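Local coordinates for protein prolyl-ACP dehydrogenase (Oscillatoria sp., PDB 4IRN) that oxidises a prolyl group carried on an acyl carrier protein, with FAD as cofactor, in the biosynthesis of the cyanotoxin anatoxin-a, at residues A[53-56]-A[57-61]; A[81-85]-A[86-90]; A[221-224]-A[225-229]; A[354-357]-A[358-362]. One frame throughout, in Å; residues are numbered along the deposited sequence.

Contact 1: A[53-56]-A[57-61]; sequences QFAQ and QSLIS
Phe54 and Ser58 meet one turn apart near the C-terminal end of helix 42-58, in the helical N-terminal domain of the acyl-CoA dehydrogenase fold. The polar part centres on the carbonyl of Phe54. Its O takes two donors that come in from opposite faces of the carbonyl plane: Ser58 N, at 2.8 Å, in the ordinary helical bond, and the Ser58 hydroxyl, folded back onto the helix with chi1 at 52°. One residue earlier, Gln57 N reaches Gln53 O at 2.9 Å, a more bent bond with 137° at the hydrogen. The carboxamides of these two glutamines lie next to each other with their planes 70° apart, and they are not hydrogen-bonded.

The apolar part is Leu59. Its CD1 branch sits 3.9 Å from Ala55 CB and 4.1 Å from Phe54 CE2, while the other branch, CD2, comes near Phe54 CZ. This cluster faces helix 74-83: Leu59 touches Ala76 and Cys80, and the Phe54 ring stacks with that of Phe83. Between the polar and apolar parts stands the Ser58 hydroxyl, with OG 2.9 Å from Phe54 O and 3.2 Å from CD1 of the Phe54 ring.

Contact 2: A[81-85]-A[86-90]; sequences SEFGV and HGWPI
His86 brings ND1 of its imidazole to 3.4 Å from Ser81 CA, just where helix 74-83 ends in a Schellman motif. Gly84, with positive phi, is the C-prime residue of that motif, and the chain turns at once into a short run of helical backbone angles. The His86 ring also meets those of Trp77 and His127, at steep angles.

Gly87 follows, its N giving a weak, bent bond to Gly84 O at 3.0 Å. Next, Trp88 N bonds to Val85 O at 3.1 Å, approaching from above the carbonyl plane, 60° out of it. With CG anti to the carbonyl carbon (chi1 -74°), the indole folds back over Val85, whose CA sits 3.7 Å from the centroid of the five-membered ring and only 9° off its normal, a CH-pi contact. Val85 CG1 packs at 4.0 Å from CZ3 of Trp88, and at the indole edge CZ2 comes 4.2 Å from Phe83 CE1. Helices 42-58 and 101-114 also pack on this indole.

Pro89 carries the chain through a type I turn that Ile90 N closes onto Gly87 O. The indole N-H of Trp88 is not left bare in this buried setting: a water in the ring plane accepts from NE1 at 2.7 Å and donates to Phe83 O at 2.8 Å, so one solvent molecule ties the side chain to the carbonyl of the helix end.

Contact 3: A[221-224]-A[225-229]; sequences FMIE and KDTPG
Strand 218-224 of the middle beta domain ends here, and the loop that follows doubles back so that Thr227 meets Glu224 and Ile223. The link is a side-chain-to-backbone hydrogen bond: the Thr227 hydroxyl donates to Glu224 O, with OG1 and O 2.6 Å apart. It arrives above the carbonyl plane, 39° out of it. OG1 stands anti to the carbonyl carbon of its own residue (chi1 -64°), which turns the hydroxyl back to the strand end.

The same side chain also packs. Ile223 CG2 lies 3.7 Å from Thr227 OG1 and 4.0 Å from Thr227 CG2, the two side chains crossing at about a right angle. Both also touch Cys254 of strand 249-257, so this face of the loop is directed to the second sheet of the domain.

On the outer side, Lys225 bends at its last two torsions and brings NZ to 3.0 Å from Asp226 OD2. In this salt bridge between neighbours NZ meets the carboxylate from above its plane, 55° out of it, on an exposed part of the loop. Glu224 sends its carboxylate elsewhere: OE2 is hydrogen-bonded to Tyr147 OH on helix 141-153, in the N-terminal domain.

Beyond Gly229 the chain enters strand 230-232, which pairs with strand 249-257. The loop is thus a sheet-to-sheet connection, of the sort found in the two-sheet beta domain of acyl-CoA dehydrogenases.

Contact 4: A[354-357]-A[358-362]; sequences SMAN and LYISE
Tyr359 touches Met355 through its CB, 3.3 Å from Met355 O, while its ring, with CG anti to the backbone N (chi1 -172°), swings off the segment and meets the ring of Tyr335 on helix 316-344, the planes about 30° apart. The other flat group, the Asn357 carboxamide, likewise points off the helix, its ND2 donating to Arg280 O.

Helix 350-375 belongs to the C-terminal helical domain of the acyl-CoA dehydrogenase fold, and its backbone bonds here are regular: Leu358 N to Ser354 O and Tyr359 N to Met355 O, both at 3.0 Å, then Ile360 N to Ala356 O at 2.9 Å. The Ile360 side chain keeps close to the same carbonyl, CG1 near Ala356 O, and CD1 lies 4.4 Å from Ala356 CB. At a subunit interface, Leu358 packs on Leu327 of a second subunit and Met355 on Glu330 of that subunit.

Ser361 differs in gripping one acceptor twice. Its N bonds to Asn357 O at 3.1 Å, and the hydroxyl, turned back by a chi1 of 60°, donates to the same oxygen at 2.7 Å. The hydroxyl of this buried serine is therefore satisfied inside the helix itself, and the second donor probably polarises the Asn357 carbonyl further.

Overall arrangement
Contacts 1 and 2 belong to the N-terminal helical domain and join directly, Phe54 CD1 lying 3.6 Å from Phe83 CD2, although the two centres are about 16 Å apart. Contact 3, in the middle beta domain, stays separate, its nearest atoms about 13 Å from contact 2 and about 22 Å from contact 4. Contact 4 lies in the C-terminal helical domain, across the chain's centre from contacts 2 and 3. It is also nearer to the cofactor than contact 3, the Asn357 side chain being about 9 Å from a bound FAD, against about 14 Å for that of Ile223; contact 1 is remote from the FAD sites.

Contact 1: A[53-56]-A[57-61]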
loop_
_atom_site.group_PDB
_atom_site.type_symbol
_atom_site.label_atom_id
_atom_site.label_comp_id
_atom_site.label_asym_id
_atom_site.label_seq_id
_atom_site.Cartn_x
_atom_site.Cartn_y
_atom_site.Cartn_z
ATOM N N GLN A 53 -17.018 3.867 -32.213
ATOM C CA GLN A 53 -17.457 3.120 -33.402
ATOM C C GLN A 53 -16.408 3.151 -34.521
ATOM O O GLN A 53 -16.102 2.104 -35.093
ATOM C CB GLN A 53 -18.817 3.625 -33.914
ATOM C CG GLN A 53 -20.021 3.361 -32.995
ATOM C CD GLN A 53 -20.262 1.919 -32.596
ATOM O OE1 GLN A 53 -20.255 0.998 -33.425
ATOM N NE2 GLN A 53 -20.526 1.704 -31.312
ATOM N N PHE A 54 -15.828 4.343 -34.802
ATOM C CA PHE A 54 -14.764 4.542 -35.805
ATOM C C PHE A 54 -13.540 3.689 -35.461
ATOM O O PHE A 54 -13.019 2.972 -36.319
ATOM C CB PHE A 54 -14.391 6.043 -35.903
ATOM C CG PHE A 54 -12.996 6.369 -36.400
ATOM C CD1 PHE A 54 -12.691 6.313 -37.755
ATOM C CD2 PHE A 54 -12.003 6.786 -35.516
ATOM C CE1 PHE A 54 -11.401 6.619 -38.213
ATOM C CE2 PHE A 54 -10.718 7.096 -35.975
ATOM C CZ PHE A 54 -10.427 7.015 -37.320
ATOM N N ALA A 55 -13.098 3.764 -34.173
ATOM C CA ALA A 55 -11.950 3.024 -33.636
ATOM C C ALA A 55 -12.174 1.513 -33.637
ATOM O O ALA A 55 -11.234 0.761 -33.896
ATOM C CB ALA A 55 -11.615 3.515 -32.234
ATOM N N GLN A 56 -13.410 1.069 -33.347
ATOM C CA GLN A 56 -13.768 -0.344 -33.310
ATOM C C GLN A 56 -13.928 -0.945 -34.702
ATOM O O GLN A 56 -13.698 -2.141 -34.852
ATOM C CB GLN A 56 -15.044 -0.562 -32.488
ATOM C CG GLN A 56 -14.823 -0.508 -30.985
ATOM C CD GLN A 56 -16.098 -0.635 -30.189
ATOM O OE1 GLN A 56 -17.212 -0.380 -30.675
ATOM N NE2 GLN A 56 -15.951 -0.988 -28.919
ATOM N N GLN A 57 -14.343 -0.132 -35.712
ATOM C CA GLN A 57 -14.596 -0.616 -37.073
ATOM C C GLN A 57 -13.457 -0.414 -38.066
ATOM O O GLN A 57 -13.106 -1.351 -38.786
ATOM C CB GLN A 57 -15.896 -0.018 -37.633
ATOM C CG GLN A 57 -17.171 -0.536 -36.958
ATOM C CD GLN A 57 -18.351 0.405 -37.070
ATOM O OE1 GLN A 57 -18.265 1.525 -37.600
ATOM N NE2 GLN A 57 -19.489 -0.026 -36.550
ATOM N N SER A 58 -12.903 0.806 -38.144
ATOM C CA SER A 58 -11.856 1.129 -39.112
ATOM C C SER A 58 -10.414 1.232 -38.589
ATOM O O SER A 58 -9.553 1.755 -39.299
ATOM C CB SER A 58 -12.247 2.340 -39.958
ATOM O OG SER A 58 -12.628 3.439 -39.150
ATOM N N LEU A 59 -10.130 0.689 -37.394
ATOM C CA LEU A 59 -8.764 0.714 -36.849
ATOM C C LEU A 59 -8.203 -0.680 -36.535
ATOM O O LEU A 59 -7.093 -0.787 -36.014
ATOM C CB LEU A 59 -8.627 1.658 -35.624
ATOM C CG LEU A 59 -8.806 3.170 -35.817
ATOM C CD1 LEU A 59 -8.533 3.895 -34.526
ATOM C CD2 LEU A 59 -7.876 3.717 -36.872
ATOM N N ILE A 60 -8.963 -1.741 -36.874
ATOM C CA ILE A 60 -8.604 -3.154 -36.661
ATOM C C ILE A 60 -7.188 -3.445 -37.186
ATOM O O ILE A 60 -6.870 -3.131 -38.342
ATOM C CB ILE A 60 -9.671 -4.130 -37.274
ATOM C CG1 ILE A 60 -11.124 -3.806 -36.844
ATOM C CG2 ILE A 60 -9.314 -5.625 -37.077
ATOM C CD1 ILE A 60 -11.523 -4.239 -35.409
ATOM N N SER A 61 -6.339 -4.014 -36.307
ATOM C CA SER A 61 -4.968 -4.375 -36.654
ATOM C C SER A 61 -4.626 -5.722 -36.033
ATOM O O SER A 61 -5.345 -6.201 -35.151
ATOM C CB SER A 61 -3.988 -3.295 -36.196
ATOM O OG SER A 61 -4.024 -3.096 -34.792
#

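Contact 2: A[81-85]-A[86-90]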
loop_
_atom_site.group_PDB
_atom_site.type_symbol
_atom_site.label_atom_id
_atom_site.label_comp_id
_atom_site.label_asym_id
_atom_site.label_seq_id
_atom_site.Cartn_x
_atom_site.Cartn_y
_atom_site.Cartn_z
ATOM N N SER A 81 -6.225 11.054 -38.750
ATOM C CA SER A 81 -6.059 12.431 -39.241
ATOM C C SER A 81 -7.218 12.833 -40.158
ATOM O O SER A 81 -7.650 13.986 -40.106
ATOM C CB SER A 81 -4.724 12.605 -39.960
ATOM O OG SER A 81 -4.523 13.968 -40.301
ATOM N N GLU A 82 -7.725 11.873 -40.985
ATOM C CA GLU A 82 -8.875 12.051 -41.879
ATOM C C GLU A 82 -10.130 12.296 -41.027
ATOM O O GLU A 82 -10.966 13.122 -41.400
ATOM C CB GLU A 82 -9.089 10.808 -42.758
ATOM C CG GLU A 82 -8.133 10.668 -43.928
ATOM C CD GLU A 82 -8.000 9.257 -44.487
ATOM O OE1 GLU A 82 -9.021 8.529 -44.549
ATOM O OE2 GLU A 82 -6.870 8.886 -44.880
ATOM N N PHE A 83 -10.244 11.590 -39.873
ATOM C CA PHE A 83 -11.362 11.714 -38.932
ATOM C C PHE A 83 -11.316 13.069 -38.233
ATOM O O PHE A 83 -12.370 13.654 -37.963
ATOM C CB PHE A 83 -11.378 10.553 -37.924
ATOM C CG PHE A 83 -12.655 10.439 -37.117
ATOM C CD1 PHE A 83 -12.758 11.024 -35.860
ATOM C CD2 PHE A 83 -13.751 9.728 -37.605
ATOM C CE1 PHE A 83 -13.941 10.919 -35.114
ATOM C CE2 PHE A 83 -14.931 9.623 -36.857
ATOM C CZ PHE A 83 -15.017 10.220 -35.616
ATOM N N GLY A 84 -10.096 13.561 -37.988
ATOM C CA GLY A 84 -9.841 14.863 -37.388
ATOM C C GLY A 84 -9.142 14.868 -36.048
ATOM O O GLY A 84 -8.982 15.943 -35.473
ATOM N N VAL A 85 -8.703 13.691 -35.551
ATOM C CA VAL A 85 -8.046 13.523 -34.237
ATOM C C VAL A 85 -6.986 14.596 -33.961
ATOM O O VAL A 85 -7.106 15.350 -32.990
ATOM C CB VAL A 85 -7.498 12.086 -33.976
ATOM C CG1 VAL A 85 -6.981 11.954 -32.550
ATOM C CG2 VAL A 85 -8.557 11.023 -34.248
ATOM N N HIS A 86 -5.984 14.690 -34.843
ATOM C CA HIS A 86 -4.867 15.634 -34.740
ATOM C C HIS A 86 -5.311 17.095 -34.656
ATOM O O HIS A 86 -4.712 17.864 -33.906
ATOM C CB HIS A 86 -3.897 15.436 -35.908
ATOM C CG HIS A 86 -3.411 14.026 -36.055
ATOM N ND1 HIS A 86 -4.271 12.993 -36.387
ATOM C CD2 HIS A 86 -2.164 13.526 -35.930
ATOM C CE1 HIS A 86 -3.525 11.904 -36.447
ATOM N NE2 HIS A 86 -2.253 12.171 -36.170
ATOM N N GLY A 87 -6.372 17.440 -35.391
ATOM C CA GLY A 87 -6.928 18.785 -35.437
ATOM C C GLY A 87 -7.882 19.149 -34.316
ATOM O O GLY A 87 -8.299 20.310 -34.242
ATOM N N TRP A 88 -8.248 18.174 -33.436
ATOM C CA TRP A 88 -9.190 18.380 -32.321
ATOM C C TRP A 88 -8.959 19.650 -31.480
ATOM O O TRP A 88 -9.904 20.425 -31.356
ATOM C CB TRP A 88 -9.362 17.123 -31.437
ATOM C CG TRP A 88 -10.169 16.003 -32.029
ATOM C CD1 TRP A 88 -10.974 16.059 -33.126
ATOM C CD2 TRP A 88 -10.303 14.679 -31.500
ATOM N NE1 TRP A 88 -11.571 14.841 -33.339
ATOM C CE2 TRP A 88 -11.181 13.974 -32.351
ATOM C CE3 TRP A 88 -9.754 14.009 -30.391
ATOM C CZ2 TRP A 88 -11.523 12.631 -32.131
ATOM C CZ3 TRP A 88 -10.094 12.680 -30.175
ATOM C CH2 TRP A 88 -10.964 12.005 -31.041
ATOM N N PRO A 89 -7.744 19.942 -30.937
ATOM C CA PRO A 89 -7.577 21.191 -30.177
ATOM C C PRO A 89 -7.112 22.381 -31.037
ATOM O O PRO A 89 -6.895 23.469 -30.510
ATOM C CB PRO A 89 -6.527 20.807 -29.130
ATOM C CG PRO A 89 -5.751 19.693 -29.739
ATOM C CD PRO A 89 -6.488 19.161 -30.932
ATOM N N ILE A 90 -6.928 22.165 -32.352
ATOM C CA ILE A 90 -6.430 23.159 -33.316
ATOM C C ILE A 90 -7.575 23.989 -33.915
ATOM O O ILE A 90 -8.578 23.401 -34.344
ATOM C CB ILE A 90 -5.570 22.479 -34.437
ATOM C CG1 ILE A 90 -4.607 21.380 -33.889
ATOM C CG2 ILE A 90 -4.837 23.493 -35.329
ATOM C CD1 ILE A 90 -3.546 21.802 -32.810
HETATM O O HOH W 1 -6.828 15.923 -38.476
HETATM O O HOH W 2 -13.176 14.822 -35.528
#

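Contact 3: A[221-224]-A[225-229]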
loop_
_atom_site.group_PDB
_atom_site.type_symbol
_atom_site.label_atom_id
_atom_site.label_comp_id
_atom_site.label_asym_id
_atom_site.label_seq_id
_atom_site.Cartn_x
_atom_site.Cartn_y
_atom_site.Cartn_z
ATOM N N PHE A 221 13.834 25.399 -31.376
ATOM C CA PHE A 221 14.040 25.463 -32.829
ATOM C C PHE A 221 13.221 24.399 -33.555
ATOM O O PHE A 221 13.064 23.281 -33.050
ATOM C CB PHE A 221 15.529 25.309 -33.173
ATOM C CG PHE A 221 16.408 26.359 -32.540
ATOM C CD1 PHE A 221 16.627 27.581 -33.172
ATOM C CD2 PHE A 221 17.013 26.133 -31.308
ATOM C CE1 PHE A 221 17.419 28.565 -32.573
ATOM C CE2 PHE A 221 17.793 27.122 -30.701
ATOM C CZ PHE A 221 17.999 28.329 -31.343
ATOM N N MET A 222 12.684 24.757 -34.739
ATOM C CA MET A 222 11.887 23.853 -35.575
ATOM C C MET A 222 12.709 23.467 -36.784
ATOM O O MET A 222 12.969 24.299 -37.650
ATOM C CB MET A 222 10.556 24.492 -35.991
ATOM C CG MET A 222 9.693 24.883 -34.815
ATOM S SD MET A 222 8.146 25.675 -35.252
ATOM C CE MET A 222 8.730 27.266 -35.746
ATOM N N ILE A 223 13.178 22.216 -36.805
ATOM C CA ILE A 223 14.025 21.720 -37.875
ATOM C C ILE A 223 13.280 20.674 -38.689
ATOM O O ILE A 223 12.786 19.693 -38.124
ATOM C CB ILE A 223 15.401 21.242 -37.323
ATOM C CG1 ILE A 223 16.108 22.374 -36.507
ATOM C CG2 ILE A 223 16.319 20.752 -38.444
ATOM C CD1 ILE A 223 17.160 21.923 -35.496
ATOM N N GLU A 224 13.193 20.893 -39.999
ATOM C CA GLU A 224 12.547 19.964 -40.915
ATOM C C GLU A 224 13.411 18.702 -41.105
ATOM O O GLU A 224 14.633 18.761 -40.946
ATOM C CB GLU A 224 12.292 20.633 -42.275
ATOM C CG GLU A 224 11.112 21.587 -42.281
ATOM C CD GLU A 224 10.862 22.339 -43.576
ATOM O OE1 GLU A 224 11.251 21.844 -44.661
ATOM O OE2 GLU A 224 10.230 23.416 -43.504
ATOM N N LYS A 225 12.766 17.579 -41.442
ATOM C CA LYS A 225 13.395 16.283 -41.709
ATOM C C LYS A 225 14.408 16.441 -42.875
ATOM O O LYS A 225 14.196 17.254 -43.764
ATOM C CB LYS A 225 12.286 15.280 -42.058
ATOM C CG LYS A 225 12.712 13.933 -42.618
ATOM C CD LYS A 225 11.488 13.109 -43.099
ATOM C CE LYS A 225 10.907 13.518 -44.438
ATOM N NZ LYS A 225 11.845 13.347 -45.569
ATOM N N ASP A 226 15.477 15.685 -42.874
ATOM C CA ASP A 226 16.519 15.702 -43.914
ATOM C C ASP A 226 17.196 17.071 -44.020
ATOM O O ASP A 226 17.379 17.599 -45.125
ATOM C CB ASP A 226 15.980 15.247 -45.292
ATOM C CG ASP A 226 15.670 13.774 -45.436
ATOM O OD1 ASP A 226 16.351 12.951 -44.766
ATOM O OD2 ASP A 226 14.771 13.436 -46.236
ATOM N N THR A 227 17.552 17.651 -42.867
ATOM C CA THR A 227 18.325 18.882 -42.837
ATOM C C THR A 227 19.754 18.381 -42.608
ATOM O O THR A 227 19.938 17.514 -41.743
ATOM C CB THR A 227 17.816 19.846 -41.761
ATOM O OG1 THR A 227 16.488 20.235 -42.096
ATOM C CG2 THR A 227 18.678 21.095 -41.625
ATOM N N PRO A 228 20.760 18.818 -43.409
ATOM C CA PRO A 228 22.121 18.300 -43.205
ATOM C C PRO A 228 22.597 18.537 -41.769
ATOM O O PRO A 228 22.545 19.661 -41.265
ATOM C CB PRO A 228 22.945 19.063 -44.248
ATOM C CG PRO A 228 21.969 19.498 -45.266
ATOM C CD PRO A 228 20.723 19.800 -44.512
ATOM N N GLY A 229 22.936 17.441 -41.111
ATOM C CA GLY A 229 23.389 17.430 -39.722
ATOM C C GLY A 229 22.468 16.728 -38.744
ATOM O O GLY A 229 22.851 16.510 -37.597
#

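Contact 4: A[354-357]-A[358-362]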
loop_
_atom_site.group_PDB
_atom_site.type_symbol
_atom_site.label_atom_id
_atom_site.label_comp_id
_atom_site.label_asym_id
_atom_site.label_seq_id
_atom_site.Cartn_x
_atom_site.Cartn_y
_atom_site.Cartn_z
ATOM N N SER A 354 0.417 17.675 -13.381
ATOM C CA SER A 354 1.393 16.827 -12.701
ATOM C C SER A 354 0.698 15.818 -11.805
ATOM O O SER A 354 1.096 14.657 -11.785
ATOM C CB SER A 354 2.377 17.670 -11.903
ATOM O OG SER A 354 3.094 18.547 -12.758
ATOM N N MET A 355 -0.369 16.252 -11.095
ATOM C CA MET A 355 -1.190 15.400 -10.224
ATOM C C MET A 355 -1.924 14.346 -11.059
ATOM O O MET A 355 -2.002 13.184 -10.645
ATOM C CB MET A 355 -2.202 16.239 -9.435
ATOM C CG MET A 355 -1.570 17.065 -8.338
ATOM S SD MET A 355 -2.773 18.016 -7.391
ATOM C CE MET A 355 -3.295 16.815 -6.274
ATOM N N ALA A 356 -2.437 14.757 -12.244
ATOM C CA ALA A 356 -3.141 13.889 -13.180
ATOM C C ALA A 356 -2.201 12.815 -13.730
ATOM O O ALA A 356 -2.527 11.633 -13.658
ATOM C CB ALA A 356 -3.732 14.708 -14.316
ATOM N N ASN A 357 -1.021 13.223 -14.209
ATOM C CA ASN A 357 -0.019 12.324 -14.753
ATOM C C ASN A 357 0.452 11.314 -13.717
ATOM O O ASN A 357 0.509 10.121 -14.006
ATOM C CB ASN A 357 1.149 13.119 -15.295
ATOM C CG ASN A 357 1.936 12.363 -16.319
ATOM O OD1 ASN A 357 2.920 11.702 -16.007
ATOM N ND2 ASN A 357 1.509 12.440 -17.562
ATOM N N LEU A 358 0.756 11.789 -12.501
ATOM C CA LEU A 358 1.223 10.958 -11.392
ATOM C C LEU A 358 0.157 9.931 -10.991
ATOM O O LEU A 358 0.473 8.744 -10.873
ATOM C CB LEU A 358 1.680 11.823 -10.189
ATOM C CG LEU A 358 1.948 11.138 -8.829
ATOM C CD1 LEU A 358 3.207 10.297 -8.855
ATOM C CD2 LEU A 358 2.089 12.161 -7.740
ATOM N N TYR A 359 -1.108 10.378 -10.822
ATOM C CA TYR A 359 -2.201 9.491 -10.449
ATOM C C TYR A 359 -2.551 8.466 -11.536
ATOM O O TYR A 359 -2.549 7.278 -11.243
ATOM C CB TYR A 359 -3.462 10.257 -9.990
ATOM C CG TYR A 359 -4.503 9.318 -9.428
ATOM C CD1 TYR A 359 -4.455 8.916 -8.096
ATOM C CD2 TYR A 359 -5.452 8.724 -10.255
ATOM C CE1 TYR A 359 -5.336 7.962 -7.596
ATOM C CE2 TYR A 359 -6.323 7.750 -9.772
ATOM C CZ TYR A 359 -6.271 7.383 -8.436
ATOM O OH TYR A 359 -7.166 6.476 -7.920
ATOM N N ILE A 360 -2.899 8.922 -12.740
ATOM C CA ILE A 360 -3.323 8.086 -13.865
ATOM C C ILE A 360 -2.302 7.028 -14.287
ATOM O O ILE A 360 -2.702 5.901 -14.548
ATOM C CB ILE A 360 -3.913 8.920 -15.045
ATOM C CG1 ILE A 360 -5.059 9.831 -14.537
ATOM C CG2 ILE A 360 -4.376 8.000 -16.199
ATOM C CD1 ILE A 360 -5.562 10.883 -15.474
ATOM N N SER A 361 -0.993 7.385 -14.336
ATOM C CA SER A 361 0.057 6.466 -14.750
ATOM C C SER A 361 0.165 5.291 -13.812
ATOM O O SER A 361 0.301 4.151 -14.275
ATOM C CB SER A 361 1.395 7.189 -14.849
ATOM O OG SER A 361 1.774 7.742 -13.604
ATOM N N GLU A 362 0.075 5.555 -12.502
ATOM C CA GLU A 362 0.148 4.524 -11.468
ATOM C C GLU A 362 -1.138 3.723 -11.363
ATOM O O GLU A 362 -1.088 2.522 -11.115
ATOM C CB GLU A 362 0.519 5.116 -10.116
ATOM C CG GLU A 362 1.970 5.546 -10.023
ATOM C CD GLU A 362 2.343 6.350 -8.788
ATOM O OE1 GLU A 362 1.487 6.587 -7.901
ATOM O OE2 GLU A 362 3.537 6.706 -8.693
#